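PDB 4IUL: eukaryotic translation initiation factor 4 gamma 2 from Homo sapiens, which probably works in translation initiation, its HEAT-repeat MIF4G domain interacting with the helicase eIF4A. Local coordinates for residues A[27-38]-A[69-80]. Sequence-based numbering, arbitrary orientation.
Sequences RGILNKLTPEKF and EEPKYSSLYAQL. With SO4 (sulfate ion), chain C.
Arg27 reaches Glu69 with the end of a chain that starts out the wrong way. Its CB points away from 69-80, but a bend at chi2 (56°) brings the rest round: CG and CD pass sulfate O2, NE donates to that oxygen at 2.9 Å, CZ comes 3.5 Å from sulfate O1 and 3.6 Å from Glu69 OE1, and NH2 gives one hydrogen to sulfate O1. NH1 and NH2 both donate to Glu69 OE1 at 3.2 Å in an end-on salt bridge; OE1 lies in the guanidinium plane, while the carboxylate is turned 71° from it. Asn31 OD1 sits over the guanidinium face. With an alanine in its place, Glu69 OE1 would probably lose both donors, and its charge the mate across the contact.

Further along, a water accepts from Tyr77 OH (2.6 Å) and donates to the carbonyl oxygens of Leu30 and Leu33, tying the Tyr77 hydroxyl to the chain where helix 13-31 ends. Leu33 CD2 presses on Tyr77 CE1 at 3.3 Å; Pro35 CG meets Leu76 CD1 at 3.6 Å. Phe38 has Leu80 N at its edge and brings CE1 to 3.5 Å from Leu76 O. In this all-helical HEAT-repeat domain, the contact joins the last turn of helix 13-31 and the segment after it to Glu69 and the start of helix 74-87, with helix 53-69 touching Leu30 and Tyr77, and helix 38-48 Leu80.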
loop_
_atom_site.group_PDB
_atom_site.type_symbol
_atom_site.label_atom_id
_atom_site.label_comp_id
_atom_site.label_asym_id
_atom_site.label_seq_id
_atom_site.Cartn_x
_atom_site.Cartn_y
_atom_site.Cartn_z
ATOM N N ARG A 27 13.643 2.050 -14.590
ATOM C CA ARG A 27 13.797 0.747 -13.954
ATOM C C ARG A 27 15.172 0.644 -13.284
ATOM O O ARG A 27 15.281 0.171 -12.153
ATOM C CB ARG A 27 13.627 -0.376 -14.991
ATOM C CG ARG A 27 13.917 -1.780 -14.462
ATOM C CD ARG A 27 13.066 -2.126 -13.245
ATOM N NE ARG A 27 13.321 -3.481 -12.753
ATOM C CZ ARG A 27 12.697 -4.036 -11.713
ATOM N NH1 ARG A 27 11.772 -3.356 -11.045
ATOM N NH2 ARG A 27 13.005 -5.270 -11.332
ATOM N N GLY A 28 16.217 1.075 -13.988
ATOM C CA GLY A 28 17.558 1.038 -13.418
ATOM C C GLY A 28 17.633 1.862 -12.136
ATOM O O GLY A 28 18.145 1.399 -11.118
ATOM N N ILE A 29 17.116 3.086 -12.186
ATOM C CA ILE A 29 17.099 3.978 -11.030
ATOM C C ILE A 29 16.417 3.321 -9.822
ATOM O O ILE A 29 16.939 3.348 -8.706
ATOM C CB ILE A 29 16.357 5.291 -11.374
ATOM C CG1 ILE A 29 17.154 6.072 -12.419
ATOM C CG2 ILE A 29 16.153 6.130 -10.119
ATOM C CD1 ILE A 29 16.484 7.353 -12.875
ATOM N N LEU A 30 15.245 2.734 -10.046
ATOM C CA LEU A 30 14.517 2.081 -8.974
ATOM C C LEU A 30 15.320 0.921 -8.400
ATOM O O LEU A 30 15.285 0.674 -7.193
ATOM C CB LEU A 30 13.169 1.560 -9.485
ATOM C CG LEU A 30 12.125 2.596 -9.899
ATOM C CD1 LEU A 30 10.910 1.883 -10.486
ATOM C CD2 LEU A 30 11.724 3.430 -8.693
ATOM N N ASN A 31 16.036 0.203 -9.263
ATOM C CA ASN A 31 16.829 -0.930 -8.805
ATOM C C ASN A 31 17.888 -0.534 -7.777
ATOM O O ASN A 31 18.015 -1.178 -6.735
ATOM C CB ASN A 31 17.506 -1.648 -9.980
ATOM C CG ASN A 31 16.561 -2.580 -10.725
ATOM O OD1 ASN A 31 15.576 -3.068 -10.164
ATOM N ND2 ASN A 31 16.873 -2.854 -11.991
ATOM N N LYS A 32 18.641 0.523 -8.056
ATOM C CA LYS A 32 19.673 0.951 -7.120
ATOM C C LYS A 32 19.225 1.987 -6.090
ATOM O O LYS A 32 20.048 2.736 -5.568
ATOM C CB LYS A 32 20.905 1.462 -7.882
ATOM C CG LYS A 32 20.643 2.455 -9.007
ATOM C CD LYS A 32 21.889 2.552 -9.890
ATOM C CE LYS A 32 21.671 3.358 -11.166
ATOM N NZ LYS A 32 21.667 4.833 -10.945
ATOM N N LEU A 33 17.930 2.014 -5.781
ATOM C CA LEU A 33 17.393 2.966 -4.806
ATOM C C LEU A 33 17.646 2.505 -3.373
ATOM O O LEU A 33 17.259 1.401 -2.980
ATOM C CB LEU A 33 15.890 3.160 -5.013
ATOM C CG LEU A 33 15.200 4.177 -4.099
ATOM C CD1 LEU A 33 15.722 5.576 -4.399
ATOM C CD2 LEU A 33 13.693 4.118 -4.311
ATOM N N THR A 34 18.293 3.365 -2.594
ATOM C CA THR A 34 18.607 3.057 -1.205
ATOM C C THR A 34 18.432 4.292 -0.325
ATOM O O THR A 34 18.534 5.422 -0.811
ATOM C CB THR A 34 20.060 2.556 -1.074
ATOM O OG1 THR A 34 20.346 2.264 0.296
ATOM C CG2 THR A 34 21.028 3.605 -1.566
ATOM N N PRO A 35 18.159 4.091 0.980
ATOM C CA PRO A 35 17.977 5.217 1.901
ATOM C C PRO A 35 19.130 6.205 1.773
ATOM O O PRO A 35 18.938 7.414 1.875
ATOM C CB PRO A 35 17.953 4.544 3.269
ATOM C CG PRO A 35 17.341 3.215 2.978
ATOM C CD PRO A 35 18.011 2.805 1.687
ATOM N N GLU A 36 20.327 5.676 1.532
ATOM C CA GLU A 36 21.523 6.501 1.398
ATOM C C GLU A 36 21.623 7.208 0.049
ATOM O O GLU A 36 22.173 8.308 -0.037
ATOM C CB GLU A 36 22.778 5.652 1.627
ATOM C CG GLU A 36 24.080 6.441 1.544
ATOM C CD GLU A 36 25.304 5.595 1.858
ATOM O OE1 GLU A 36 25.542 4.599 1.137
ATOM O OE2 GLU A 36 26.027 5.928 2.824
ATOM N N LYS A 37 21.100 6.583 -1.003
ATOM C CA LYS A 37 21.144 7.185 -2.333
ATOM C C LYS A 37 19.853 7.917 -2.694
ATOM O O LYS A 37 19.806 8.642 -3.693
ATOM C CB LYS A 37 21.405 6.122 -3.402
ATOM C CG LYS A 37 22.814 5.555 -3.450
ATOM C CD LYS A 37 22.940 4.630 -4.654
ATOM C CE LYS A 37 24.328 4.040 -4.797
ATOM N NZ LYS A 37 24.412 3.201 -6.031
ATOM N N PHE A 38 18.814 7.731 -1.885
ATOM C CA PHE A 38 17.520 8.346 -2.158
ATOM C C PHE A 38 17.600 9.754 -2.724
ATOM O O PHE A 38 17.260 9.994 -3.883
ATOM C CB PHE A 38 16.649 8.387 -0.899
ATOM C CG PHE A 38 15.232 8.821 -1.168
ATOM C CD1 PHE A 38 14.276 7.900 -1.585
ATOM C CD2 PHE A 38 14.865 10.158 -1.055
ATOM C CE1 PHE A 38 12.971 8.306 -1.887
ATOM C CE2 PHE A 38 13.565 10.573 -1.356
ATOM C CZ PHE A 38 12.618 9.643 -1.773
ATOM N N GLU A 69 7.888 -6.013 -5.161
ATOM C CA GLU A 69 8.997 -6.953 -5.256
ATOM C C GLU A 69 9.845 -6.833 -3.983
ATOM O O GLU A 69 10.389 -7.822 -3.502
ATOM C CB GLU A 69 9.862 -6.670 -6.495
ATOM C CG GLU A 69 9.072 -6.642 -7.804
ATOM C CD GLU A 69 9.938 -6.460 -9.041
ATOM O OE1 GLU A 69 10.910 -5.677 -9.011
ATOM O OE2 GLU A 69 9.633 -7.095 -10.065
ATOM N N GLU A 70 9.938 -5.621 -3.436
ATOM C CA GLU A 70 10.713 -5.370 -2.218
ATOM C C GLU A 70 9.888 -4.574 -1.188
ATOM O O GLU A 70 10.214 -3.428 -0.872
ATOM C CB GLU A 70 11.976 -4.577 -2.558
ATOM C CG GLU A 70 12.807 -5.133 -3.703
ATOM C CD GLU A 70 13.408 -6.500 -3.401
ATOM O OE1 GLU A 70 13.917 -6.696 -2.271
ATOM O OE2 GLU A 70 13.383 -7.372 -4.300
ATOM N N PRO A 71 8.817 -5.180 -0.643
ATOM C CA PRO A 71 7.964 -4.501 0.342
ATOM C C PRO A 71 8.694 -3.915 1.549
ATOM O O PRO A 71 8.149 -3.060 2.252
ATOM C CB PRO A 71 6.949 -5.579 0.728
ATOM C CG PRO A 71 7.689 -6.856 0.483
ATOM C CD PRO A 71 8.393 -6.580 -0.818
ATOM N N LYS A 72 9.927 -4.364 1.781
ATOM C CA LYS A 72 10.721 -3.863 2.899
ATOM C C LYS A 72 10.990 -2.379 2.723
ATOM O O LYS A 72 11.203 -1.659 3.695
ATOM C CB LYS A 72 12.052 -4.617 3.001
ATOM C CG LYS A 72 11.898 -6.064 3.443
ATOM C CD LYS A 72 13.222 -6.823 3.460
ATOM C CE LYS A 72 12.999 -8.279 3.863
ATOM N NZ LYS A 72 14.250 -9.090 3.833
ATOM N N TYR A 73 10.977 -1.921 1.477
ATOM C CA TYR A 73 11.217 -0.514 1.201
ATOM C C TYR A 73 9.962 0.298 0.884
ATOM O O TYR A 73 10.064 1.373 0.294
ATOM C CB TYR A 73 12.222 -0.359 0.057
ATOM C CG TYR A 73 13.661 -0.595 0.451
ATOM C CD1 TYR A 73 14.130 -0.218 1.708
ATOM C CD2 TYR A 73 14.568 -1.152 -0.449
ATOM C CE1 TYR A 73 15.464 -0.386 2.061
ATOM C CE2 TYR A 73 15.910 -1.323 -0.106
ATOM C CZ TYR A 73 16.347 -0.937 1.151
ATOM O OH TYR A 73 17.667 -1.095 1.499
ATOM N N SER A 74 8.789 -0.203 1.278
ATOM C CA SER A 74 7.526 0.506 1.032
ATOM C C SER A 74 7.688 1.986 1.369
ATOM O O SER A 74 7.383 2.878 0.565
ATOM C CB SER A 74 6.400 -0.066 1.899
ATOM O OG SER A 74 5.989 -1.341 1.455
ATOM N N SER A 75 8.167 2.213 2.588
ATOM C CA SER A 75 8.409 3.537 3.128
ATOM C C SER A 75 9.195 4.409 2.140
ATOM O O SER A 75 8.824 5.553 1.876
ATOM C CB SER A 75 9.175 3.378 4.442
ATOM O OG SER A 75 9.497 4.620 5.016
ATOM N N LEU A 76 10.279 3.860 1.600
ATOM C CA LEU A 76 11.114 4.576 0.646
ATOM C C LEU A 76 10.365 4.931 -0.629
ATOM O O LEU A 76 10.436 6.068 -1.101
ATOM C CB LEU A 76 12.337 3.738 0.261
ATOM C CG LEU A 76 13.701 4.158 0.803
ATOM C CD1 LEU A 76 13.845 3.735 2.270
ATOM C CD2 LEU A 76 14.786 3.515 -0.053
ATOM N N TYR A 77 9.660 3.953 -1.198
ATOM C CA TYR A 77 8.921 4.188 -2.434
ATOM C C TYR A 77 7.754 5.148 -2.213
ATOM O O TYR A 77 7.416 5.936 -3.098
ATOM C CB TYR A 77 8.428 2.860 -3.025
ATOM C CG TYR A 77 9.556 1.888 -3.309
ATOM C CD1 TYR A 77 10.663 2.277 -4.064
ATOM C CD2 TYR A 77 9.542 0.599 -2.775
ATOM C CE1 TYR A 77 11.737 1.405 -4.271
ATOM C CE2 TYR A 77 10.607 -0.276 -2.973
ATOM C CZ TYR A 77 11.701 0.133 -3.717
ATOM O OH TYR A 77 12.771 -0.716 -3.878
ATOM N N ALA A 78 7.156 5.092 -1.026
ATOM C CA ALA A 78 6.041 5.978 -0.702
ATOM C C ALA A 78 6.515 7.431 -0.703
ATOM O O ALA A 78 5.788 8.329 -1.125
ATOM C CB ALA A 78 5.450 5.616 0.664
ATOM N N GLN A 79 7.741 7.649 -0.236
ATOM C CA GLN A 79 8.311 8.989 -0.188
ATOM C C GLN A 79 8.601 9.466 -1.611
ATOM O O GLN A 79 8.471 10.650 -1.925
ATOM C CB GLN A 79 9.598 8.983 0.640
ATOM C CG GLN A 79 10.026 10.356 1.144
ATOM C CD GLN A 79 9.006 10.992 2.085
ATOM O OE1 GLN A 79 8.551 10.372 3.046
ATOM N NE2 GLN A 79 8.652 12.240 1.811
ATOM N N LEU A 80 8.990 8.534 -2.473
ATOM C CA LEU A 80 9.273 8.874 -3.864
ATOM C C LEU A 80 7.977 9.339 -4.547
ATOM O O LEU A 80 7.974 10.296 -5.328
ATOM C CB LEU A 80 9.853 7.659 -4.585
ATOM C CG LEU A 80 10.344 7.853 -6.017
ATOM C CD1 LEU A 80 11.477 8.877 -6.060
ATOM C CD2 LEU A 80 10.821 6.503 -6.548
HETATM S S SO4 C . 15.615 -6.124 -14.015
HETATM O O1 SO4 C . 15.351 -6.132 -12.565
HETATM O O2 SO4 C . 14.863 -5.025 -14.653
HETATM O O3 SO4 C . 17.057 -5.933 -14.248
HETATM O O4 SO4 C . 15.183 -7.408 -14.596
HETATM O O HOH W 1 15.246 -0.318 -4.486
#